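Local atomic coordinates of DNA replication initiator (Cdc21/Cdc54) (Methanothermobacter thermautotrophicus, PDB entry 1LTL), a protein that probably unwinds DNA as an ATP-driven replicative MCM helicase, of which this chain is the N-terminal, zinc-binding portion without the ATPase part. Residues E175-Q180 / L204-V209; V41-V46 / D88-F93; P101-R106 / G193-R198. All blocks are in the same frame, centred on the assembly; numbering follows the deposited sequence.

How the contacts relate
From the N terminus, contact 2 comes first: 41-46 meets 88-93 after a largely helical excursion, closing the loop of the N-terminal helical region. Contact 3, within the OB-domain range, joins 101-106 to 193-198 over 86 residues that include the four zinc-binding cysteines. Contact 1 pairs 175-180 with 204-209. Its first segment falls within the loop of contact 3 and its second beyond it, so these two cross, whereas contact 2 precedes both in series. Contacts 1 and 2 touch, for Asp207 reaches Ser43 and Arg92 and thereby ties the turn after strand 199-205 to the small parallel sheet of the N-terminal region. Contact 3 stands apart, its centre about 28 Å from that of contact 1.

Contact 1 (E175-Q180 / L204-V209); sequences EFLDTQ and LEDDLV
Gln180 and Leu204 form an antiparallel hydrogen-bonded pair, Thr179 and Glu205 the adjoining non-hydrogen-bonded pair, and Asp178 O then accepts a hydrogen bond from Asp206 N at 2.8 Å before the second chain turns off into a short 3-10 segment. Leu204 N gives Gln180 O a fairly straight bond of 2.7 Å (168° at the hydrogen), so the pair is held in both directions. On the face carrying Thr179 and Glu205 the two side chains run alongside each other. Thr179 has OG1 swung roughly opposite its amide N (chi1 -150°), which points the hydroxyl at Glu205 OE2; it donates to that oxygen at 2.6 Å, from the anti side and 16° out of the carboxylate plane. The same oxygen forms a salt bridge with Arg129, and OE1 bonds to Tyr240, so a buried carboxylate has partners at both oxygens. Leu177 crosses this acid nearly at a right angle, its CD2 lying 3.8 Å from Glu205 OE1. Beyond the turn Val209 folds back: its CG2 packs 3.9 Å from Asp178 CB, and CG1 lies 3.7 Å from Gln180 OE1. That amide is itself fixed, OE1 by Asp210 N and NE2 by Asp124 O. The arrangement belongs to the end of a beta pair in the OB domain. Threonine suits the strand and supplies a hydroxyl; with Arg129 beside it, Glu205 probably stays ionised despite its burial.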
# COMPACT_ATOMS: atom_id res chain seq x y z
N GLU A 175 12.57 20.39 27.17
CA GLU A 175 13.11 20.89 28.43
C GLU A 175 14.01 19.86 29.08
O GLU A 175 13.67 18.68 29.14
CB GLU A 175 11.96 21.25 29.38
CG GLU A 175 11.21 22.54 29.01
CD GLU A 175 9.91 22.72 29.80
OE1 GLU A 175 9.90 22.47 31.04
OE2 GLU A 175 8.89 23.12 29.19
N PHE A 176 15.16 20.30 29.55
CA PHE A 176 16.11 19.42 30.19
C PHE A 176 16.06 19.50 31.70
O PHE A 176 15.30 20.28 32.27
CB PHE A 176 17.52 19.71 29.70
CG PHE A 176 17.76 19.30 28.28
CD1 PHE A 176 17.14 19.97 27.24
CD2 PHE A 176 18.56 18.21 27.98
CE1 PHE A 176 17.30 19.56 25.92
CE2 PHE A 176 18.73 17.79 26.66
CZ PHE A 176 18.10 18.47 25.63
N LEU A 177 16.91 18.72 32.34
CA LEU A 177 16.90 18.68 33.79
C LEU A 177 18.14 17.94 34.28
O LEU A 177 18.52 16.93 33.70
CB LEU A 177 15.62 17.99 34.21
CG LEU A 177 15.48 17.40 35.59
CD1 LEU A 177 14.14 17.84 36.15
CD2 LEU A 177 15.59 15.88 35.51
N ASP A 178 18.79 18.43 35.33
CA ASP A 178 20.01 17.75 35.76
C ASP A 178 19.78 16.42 36.47
O ASP A 178 18.91 16.30 37.33
CB ASP A 178 20.85 18.69 36.63
CG ASP A 178 21.35 19.89 35.85
OD1 ASP A 178 22.06 19.70 34.82
OD2 ASP A 178 21.02 21.03 36.28
N THR A 179 20.59 15.44 36.11
CA THR A 179 20.49 14.10 36.67
C THR A 179 21.86 13.60 37.11
O THR A 179 22.88 14.03 36.58
CB THR A 179 19.90 13.14 35.60
OG1 THR A 179 19.17 12.09 36.24
CG2 THR A 179 21.02 12.52 34.75
N GLN A 180 21.90 12.71 38.08
CA GLN A 180 23.19 12.22 38.54
C GLN A 180 23.11 10.82 39.09
O GLN A 180 22.10 10.44 39.69
CB GLN A 180 23.77 13.14 39.59
CG GLN A 180 25.04 12.61 40.19
CD GLN A 180 25.61 13.60 41.15
OE1 GLN A 180 24.88 14.43 41.69
NE2 GLN A 180 26.90 13.51 41.39
N LEU A 204 19.95 10.60 41.26
CA LEU A 204 19.55 11.85 41.87
C LEU A 204 19.27 12.87 40.79
O LEU A 204 20.07 13.04 39.87
CB LEU A 204 20.67 12.35 42.77
CG LEU A 204 21.05 11.54 44.01
CD1 LEU A 204 22.17 12.28 44.73
CD2 LEU A 204 19.86 11.37 44.93
N GLU A 205 18.13 13.54 40.89
CA GLU A 205 17.81 14.55 39.89
C GLU A 205 17.38 15.88 40.48
O GLU A 205 17.11 16.00 41.66
CB GLU A 205 16.74 14.02 38.95
CG GLU A 205 17.11 12.71 38.31
CD GLU A 205 16.13 12.34 37.23
OE1 GLU A 205 14.92 12.67 37.42
OE2 GLU A 205 16.55 11.72 36.22
N ASP A 206 17.31 16.89 39.61
CA ASP A 206 16.95 18.25 40.00
C ASP A 206 17.81 18.80 41.13
O ASP A 206 19.03 18.71 41.07
CB ASP A 206 15.48 18.37 40.35
CG ASP A 206 14.87 19.66 39.84
OD1 ASP A 206 15.65 20.52 39.34
OD2 ASP A 206 13.63 19.83 39.92
N ASP A 207 17.19 19.37 42.17
CA ASP A 207 17.95 19.96 43.26
C ASP A 207 18.71 19.00 44.14
O ASP A 207 19.53 19.43 44.96
CB ASP A 207 17.06 20.81 44.14
CG ASP A 207 15.85 20.08 44.60
OD1 ASP A 207 15.10 19.60 43.74
OD2 ASP A 207 15.65 19.98 45.83
N LEU A 208 18.46 17.70 43.98
CA LEU A 208 19.17 16.71 44.75
C LEU A 208 20.50 16.43 44.11
O LEU A 208 21.31 15.67 44.62
CB LEU A 208 18.40 15.41 44.79
CG LEU A 208 17.52 15.22 46.01
CD1 LEU A 208 16.55 16.38 46.19
CD2 LEU A 208 16.78 13.90 45.80
N VAL A 209 20.73 17.04 42.97
CA VAL A 209 21.98 16.82 42.28
C VAL A 209 23.12 17.39 43.09
O VAL A 209 22.95 18.38 43.79
CB VAL A 209 21.93 17.47 40.89
CG1 VAL A 209 23.29 17.40 40.22
CG2 VAL A 209 20.91 16.76 40.04

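Contact 2 (V41-V46 / D88-F93)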
# COMPACT_ATOMS: atom_id res chain seq x y z
N VAL A 41 14.05 27.10 44.47
CA VAL A 41 13.77 26.05 45.42
C VAL A 41 13.37 24.74 44.77
O VAL A 41 14.10 23.75 44.86
CB VAL A 41 12.71 26.50 46.42
CG1 VAL A 41 13.30 27.52 47.37
CG2 VAL A 41 11.53 27.07 45.69
N ARG A 42 12.21 24.71 44.12
CA ARG A 42 11.76 23.48 43.46
C ARG A 42 11.16 22.43 44.40
O ARG A 42 10.17 21.78 44.06
CB ARG A 42 12.92 22.83 42.70
CG ARG A 42 13.66 23.76 41.79
CD ARG A 42 14.90 23.07 41.29
NE ARG A 42 15.84 24.03 40.74
CZ ARG A 42 17.08 23.74 40.38
NH1 ARG A 42 17.56 22.51 40.51
NH2 ARG A 42 17.86 24.71 39.89
N SER A 43 11.76 22.26 45.58
CA SER A 43 11.31 21.28 46.56
C SER A 43 10.41 21.80 47.68
O SER A 43 10.41 22.98 47.99
CB SER A 43 12.51 20.60 47.20
OG SER A 43 13.35 20.03 46.22
N ILE A 44 9.66 20.90 48.29
CA ILE A 44 8.76 21.22 49.39
C ILE A 44 8.73 19.96 50.21
O ILE A 44 8.06 19.00 49.85
CB ILE A 44 7.34 21.48 48.88
CG1 ILE A 44 7.33 22.78 48.08
CG2 ILE A 44 6.35 21.50 50.05
CD1 ILE A 44 5.97 23.14 47.49
N GLU A 45 9.47 19.95 51.31
CA GLU A 45 9.55 18.76 52.16
C GLU A 45 8.35 18.48 53.07
O GLU A 45 7.83 19.39 53.68
CB GLU A 45 10.79 18.91 52.99
CG GLU A 45 11.01 17.83 53.96
CD GLU A 45 12.27 18.09 54.72
OE1 GLU A 45 13.31 18.33 54.05
OE2 GLU A 45 12.22 18.07 55.97
N VAL A 46 7.90 17.23 53.16
CA VAL A 46 6.77 16.92 54.04
C VAL A 46 7.06 15.72 54.94
O VAL A 46 7.56 14.70 54.48
CB VAL A 46 5.44 16.64 53.28
CG1 VAL A 46 5.16 17.78 52.33
CG2 VAL A 46 5.51 15.33 52.55
N ASP A 88 6.43 23.44 38.90
CA ASP A 88 6.55 22.01 39.05
C ASP A 88 7.40 21.81 40.32
O ASP A 88 8.63 21.79 40.26
CB ASP A 88 7.25 21.41 37.81
CG ASP A 88 6.63 21.86 36.48
OD1 ASP A 88 5.42 21.59 36.26
OD2 ASP A 88 7.35 22.48 35.66
N LEU A 89 6.75 21.69 41.47
CA LEU A 89 7.49 21.51 42.71
C LEU A 89 7.76 20.05 43.00
O LEU A 89 7.01 19.17 42.58
CB LEU A 89 6.74 22.13 43.87
CG LEU A 89 7.01 23.63 43.98
CD1 LEU A 89 5.79 24.32 44.55
CD2 LEU A 89 8.23 23.87 44.84
N ASN A 90 8.83 19.79 43.73
CA ASN A 90 9.16 18.43 44.07
C ASN A 90 8.73 18.14 45.48
O ASN A 90 9.25 18.75 46.41
CB ASN A 90 10.66 18.21 43.98
CG ASN A 90 11.17 18.33 42.58
OD1 ASN A 90 12.34 18.63 42.37
ND2 ASN A 90 10.31 18.09 41.60
N ILE A 91 7.79 17.22 45.65
CA ILE A 91 7.38 16.88 47.00
C ILE A 91 8.35 15.81 47.51
O ILE A 91 8.49 14.76 46.91
CB ILE A 91 5.96 16.30 47.04
CG1 ILE A 91 4.93 17.35 46.64
CG2 ILE A 91 5.65 15.86 48.44
CD1 ILE A 91 4.91 17.71 45.19
N ARG A 92 9.03 16.08 48.61
CA ARG A 92 9.95 15.08 49.14
C ARG A 92 9.56 14.66 50.55
O ARG A 92 9.54 15.50 51.45
CB ARG A 92 11.37 15.62 49.15
CG ARG A 92 11.81 16.10 47.81
CD ARG A 92 13.27 16.46 47.79
NE ARG A 92 13.56 17.11 46.52
CZ ARG A 92 13.74 16.47 45.37
NH1 ARG A 92 13.67 15.15 45.35
NH2 ARG A 92 13.97 17.15 44.25
N PHE A 93 9.26 13.38 50.76
CA PHE A 93 8.88 12.91 52.08
C PHE A 93 10.02 12.55 52.98
O PHE A 93 10.98 11.92 52.56
CB PHE A 93 7.97 11.72 51.95
CG PHE A 93 6.82 11.98 51.08
CD1 PHE A 93 7.00 12.17 49.72
CD2 PHE A 93 5.55 12.10 51.61
CE1 PHE A 93 5.93 12.49 48.91
CE2 PHE A 93 4.46 12.42 50.80
CZ PHE A 93 4.66 12.62 49.45
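Arg92 NE donates to Ser43 OG at 2.9 Å, almost straight (165°), and Asp207 OD2, from the turn that follows an OB-domain strand, probably also hydrogen-bonds to this hydroxyl. The serine oxygen lies at the edge of the guanidinium, in its plane, while Asn90 CB sits 3.4 Å above one face of that plane. Arg92 reaches this place with a nearly straight chain as far as NE, and its remaining nitrogens are also held, NH2 by a salt bridge to Asp207 and NH1 by Asn242 O. A long, many-handed arginine thus suits a seam between two domains, and a small serine leaves room for it. Underneath, the backbones pair in parallel: Ile44 N bonds to Asn90 O at 2.9 Å and Val46 N to Arg92 O at 2.9 Å, with a weak bond from Arg92 N to Ile44 O between them. The other face is apolar. Val46 CG2 lies over one face of the Phe93 ring, 3.4 Å from CD2, and approaches Ile91 CG2 to 4.1 Å. Ile44 crosses Leu89 at about a right angle, and both side chains reach Ala34 and Ile77 on helices 25-37 and 66-77. The beta-branched valine and isoleucines, with leucine, suit the apolar layer between sheet and helices. Two adjacent parallel strands joined through helices make a beta-alpha-beta crossover, here within the MCM N-terminal domain.

Contact 3 (P101-R106 / G193-R198)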
# COMPACT_ATOMS: atom_id res chain seq x y z
N PRO A 101 16.32 -3.33 53.99
CA PRO A 101 17.77 -3.48 53.83
C PRO A 101 18.13 -3.65 52.36
O PRO A 101 17.39 -4.24 51.59
CB PRO A 101 18.09 -4.71 54.67
CG PRO A 101 16.79 -5.49 54.66
CD PRO A 101 15.76 -4.40 54.84
N LEU A 102 19.29 -3.15 51.98
CA LEU A 102 19.74 -3.22 50.60
C LEU A 102 19.62 -4.57 49.91
O LEU A 102 18.99 -4.67 48.87
CB LEU A 102 21.17 -2.73 50.51
CG LEU A 102 21.68 -2.34 49.13
CD1 LEU A 102 22.77 -1.33 49.37
CD2 LEU A 102 22.19 -3.53 48.33
N ARG A 103 20.24 -5.61 50.48
CA ARG A 103 20.20 -6.93 49.86
C ARG A 103 18.80 -7.45 49.60
O ARG A 103 18.64 -8.39 48.85
CB ARG A 103 20.94 -7.96 50.74
CG ARG A 103 22.15 -7.43 51.49
CD ARG A 103 23.50 -7.86 50.88
NE ARG A 103 23.79 -9.28 51.09
CZ ARG A 103 24.97 -9.85 50.88
NH1 ARG A 103 26.02 -9.14 50.45
NH2 ARG A 103 25.12 -11.16 51.08
N GLU A 104 17.78 -6.86 50.20
CA GLU A 104 16.42 -7.36 50.01
C GLU A 104 15.56 -6.60 49.00
O GLU A 104 14.34 -6.79 48.96
CB GLU A 104 15.67 -7.35 51.34
CG GLU A 104 15.85 -8.53 52.26
CD GLU A 104 15.14 -8.29 53.59
OE1 GLU A 104 13.96 -7.84 53.56
OE2 GLU A 104 15.75 -8.54 54.67
N LEU A 105 16.18 -5.73 48.22
CA LEU A 105 15.47 -4.92 47.22
C LEU A 105 15.20 -5.74 45.94
O LEU A 105 15.78 -5.49 44.88
CB LEU A 105 16.30 -3.66 46.90
CG LEU A 105 16.37 -2.61 48.02
CD1 LEU A 105 17.48 -1.58 47.80
CD2 LEU A 105 15.04 -1.95 48.10
N ARG A 106 14.30 -6.71 46.08
CA ARG A 106 13.91 -7.60 45.01
C ARG A 106 12.63 -7.11 44.34
O ARG A 106 12.15 -6.01 44.60
CB ARG A 106 13.66 -9.00 45.55
CG ARG A 106 14.69 -9.49 46.54
CD ARG A 106 15.81 -10.20 45.84
NE ARG A 106 16.71 -10.90 46.77
CZ ARG A 106 16.37 -11.94 47.52
NH1 ARG A 106 15.12 -12.42 47.49
NH2 ARG A 106 17.28 -12.53 48.29
N GLY A 193 31.85 -12.35 57.41
CA GLY A 193 32.95 -13.05 56.80
C GLY A 193 32.85 -13.41 55.33
O GLY A 193 31.80 -13.84 54.85
N GLY A 194 33.96 -13.23 54.62
CA GLY A 194 34.03 -13.55 53.20
C GLY A 194 32.93 -12.93 52.37
O GLY A 194 32.77 -13.27 51.19
N GLU A 195 32.18 -12.02 52.98
CA GLU A 195 31.07 -11.35 52.33
C GLU A 195 31.39 -9.91 51.92
O GLU A 195 31.49 -9.03 52.77
CB GLU A 195 29.85 -11.36 53.24
CG GLU A 195 28.87 -12.46 52.91
CD GLU A 195 27.57 -12.35 53.68
OE1 GLU A 195 26.63 -13.12 53.37
OE2 GLU A 195 27.48 -11.50 54.61
N GLN A 196 31.55 -9.68 50.61
CA GLN A 196 31.81 -8.34 50.09
C GLN A 196 30.46 -7.64 49.99
O GLN A 196 29.50 -8.20 49.44
CB GLN A 196 32.46 -8.40 48.70
CG GLN A 196 33.76 -9.18 48.64
CD GLN A 196 33.55 -10.67 48.88
OE1 GLN A 196 32.85 -11.34 48.11
NE2 GLN A 196 34.16 -11.19 49.95
N PRO A 197 30.36 -6.41 50.53
CA PRO A 197 29.10 -5.67 50.49
C PRO A 197 28.54 -5.54 49.09
O PRO A 197 29.27 -5.54 48.11
CB PRO A 197 29.48 -4.33 51.09
CG PRO A 197 30.88 -4.16 50.62
CD PRO A 197 31.47 -5.52 50.89
N ARG A 198 27.22 -5.45 49.02
CA ARG A 198 26.53 -5.31 47.75
C ARG A 198 26.13 -3.85 47.59
O ARG A 198 25.76 -3.19 48.54
CB ARG A 198 25.29 -6.21 47.73
CG ARG A 198 25.56 -7.69 47.44
CD ARG A 198 24.27 -8.52 47.49
NE ARG A 198 24.48 -9.93 47.17
CZ ARG A 198 23.59 -10.89 47.40
NH1 ARG A 198 22.42 -10.60 47.96
NH2 ARG A 198 23.87 -12.15 47.07
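Arg103 and Arg198 stack their guanidinium groups where two surface loops of the OB domain meet, one leading into strand 113-137 and the other into strand 199-205. Starting from the short 3-10 turn, Arg103 CB lies 4.1 Å from Arg198 NH1. The chain bends at both chi2 (-104°) and chi3 (-72°), which brings CD to 3.5 Å from Arg198 CD and lays the head group across the extended Arg198 side chain. NE follows at 3.7 Å from Arg198 NH1. CZ then rests over the other guanidinium, off centre toward its rim; the two planes are 21° apart with their centres separated by 3.9 Å. NH1 passes 3.4 Å from Arg198 CG and makes a salt bridge to Glu186, whose OE1 also accepts the backbone N of Arg198; Gln196 O lies near the guanidinium plane at its edge. Arg103 NH2 forms a rather long salt bridge of 3.4 Å with Glu195 OE1, the carboxylate coming in obliquely; its OE2 accepts a hydrogen bond from Ser192 N. Two positive groups can lie flat together here because Glu186 and Glu195 probably offset their charge, and arginine, flat and able to pair with acids around its rim, suits such a stack. Beside it, buried Leu102 also packs on Val116 of the OB barrel, while its CD1 and CD2 each sit 3.6 Å from the carbonyl O of Arg198.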